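Local structure of Tautomerase_3 domain-containing protein (Corynebacterium halotolerans YIM 70093 = DSM 44683, 7M58) at residues Glu83-Thr86 with Ser87-Asp91. The protein belongs to the cis-3-chloroacrylic acid dehalogenase family of the tautomerase superfamily and is probably a hydrolase acting on small organic acids of that kind. Sequence-based numbering, arbitrary orientation.
Sequences EQIT and SKVAD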
# COMPACT_ATOMS: atom_id res chain seq x y z
N GLU A 83 6.43 -6.73 -17.32
CA GLU A 83 7.71 -7.18 -17.85
C GLU A 83 8.60 -6.00 -18.24
O GLU A 83 9.81 -6.03 -18.02
CB GLU A 83 7.47 -8.09 -19.04
CG GLU A 83 6.69 -9.34 -18.69
CD GLU A 83 6.60 -10.32 -19.85
OE1 GLU A 83 6.29 -9.89 -20.98
OE2 GLU A 83 6.84 -11.53 -19.63
N GLN A 84 8.00 -4.95 -18.78
CA GLN A 84 8.80 -3.82 -19.21
C GLN A 84 9.31 -2.99 -18.02
O GLN A 84 10.41 -2.42 -18.09
CB GLN A 84 7.99 -2.98 -20.17
CG GLN A 84 7.79 -3.68 -21.51
CD GLN A 84 7.46 -2.71 -22.64
OE1 GLN A 84 7.63 -1.49 -22.51
NE2 GLN A 84 6.90 -3.24 -23.73
N ILE A 85 8.53 -2.92 -16.93
CA ILE A 85 9.00 -2.22 -15.73
C ILE A 85 10.17 -2.97 -15.12
O ILE A 85 11.20 -2.37 -14.78
CB ILE A 85 7.85 -2.05 -14.73
CG1 ILE A 85 6.89 -0.97 -15.23
CG2 ILE A 85 8.39 -1.69 -13.35
CD1 ILE A 85 5.56 -0.94 -14.51
N THR A 86 10.04 -4.28 -14.95
CA THR A 86 11.14 -5.09 -14.44
C THR A 86 12.37 -4.91 -15.32
O THR A 86 13.48 -4.75 -14.81
CB THR A 86 10.75 -6.57 -14.35
OG1 THR A 86 9.50 -6.70 -13.66
CG2 THR A 86 11.82 -7.40 -13.65
N SER A 87 12.17 -4.85 -16.63
CA SER A 87 13.30 -4.82 -17.55
C SER A 87 13.98 -3.46 -17.55
O SER A 87 15.19 -3.36 -17.30
CB SER A 87 12.82 -5.16 -18.96
OG SER A 87 12.63 -6.55 -19.11
N LYS A 88 13.22 -2.40 -17.78
CA LYS A 88 13.82 -1.09 -18.02
C LYS A 88 14.32 -0.44 -16.73
O LYS A 88 15.31 0.30 -16.77
CB LYS A 88 12.81 -0.19 -18.73
CG LYS A 88 12.24 -0.80 -19.98
CD LYS A 88 13.35 -1.05 -20.96
CE LYS A 88 12.81 -1.29 -22.37
NZ LYS A 88 11.77 -0.30 -22.77
N VAL A 89 13.65 -0.70 -15.60
CA VAL A 89 14.12 -0.16 -14.33
C VAL A 89 15.40 -0.86 -13.89
O VAL A 89 16.31 -0.24 -13.33
CB VAL A 89 13.01 -0.28 -13.27
CG1 VAL A 89 13.56 0.00 -11.88
CG2 VAL A 89 11.84 0.61 -13.63
N ALA A 90 15.49 -2.18 -14.11
CA ALA A 90 16.73 -2.88 -13.80
C ALA A 90 17.90 -2.30 -14.59
O ALA A 90 18.98 -2.07 -14.03
CB ALA A 90 16.58 -4.38 -14.05
N ASP A 91 17.70 -2.05 -15.89
CA ASP A 91 18.76 -1.41 -16.67
C ASP A 91 19.04 0.02 -16.20
O ASP A 91 20.20 0.40 -16.03
CB ASP A 91 18.44 -1.45 -18.17
CG ASP A 91 19.71 -1.43 -19.06
OD1 ASP A 91 20.82 -1.76 -18.56
OD2 ASP A 91 19.59 -1.11 -20.26
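Lys88 runs back along the helix towards Gln84. CB lies 3.3 Å from Gln84 O, and CG, turned beside its own backbone N (chi1 -53°), comes to 3.1 Å of the same Gln84 O. Bends at chi2 and chi4 bring the chain round, CD and CE carrying it on until NZ stops 4.3 Å from Gln84 OE1, near it but not hydrogen-bonded. Lys88 N meanwhile gives Gln84 O a nearly straight bond of 2.8 Å (N-H...O 168°). These turns belong to helix 75-92, the crossover of the beta-alpha-beta unit formed with strands 63-70 and 100-107 in the tautomerase fold. On the exposed side Glu83 O takes two donors from Ser87, N at 3.0 Å and OG at 3.1 Å, which arrive from opposite faces of its carbonyl plane. On the buried side Ile85 and Val89 lie side by side, CG2 to CG2 at 4.2 Å, against Val102 and Val100 of strand 100-107, while Leu23 of helix 14-31 touches both Val89 and Lys88. Thr86 OG1 is hydrogen-bonded to Leu82 O, one turn earlier, and Thr86 also packs on Thr113 of a second subunit.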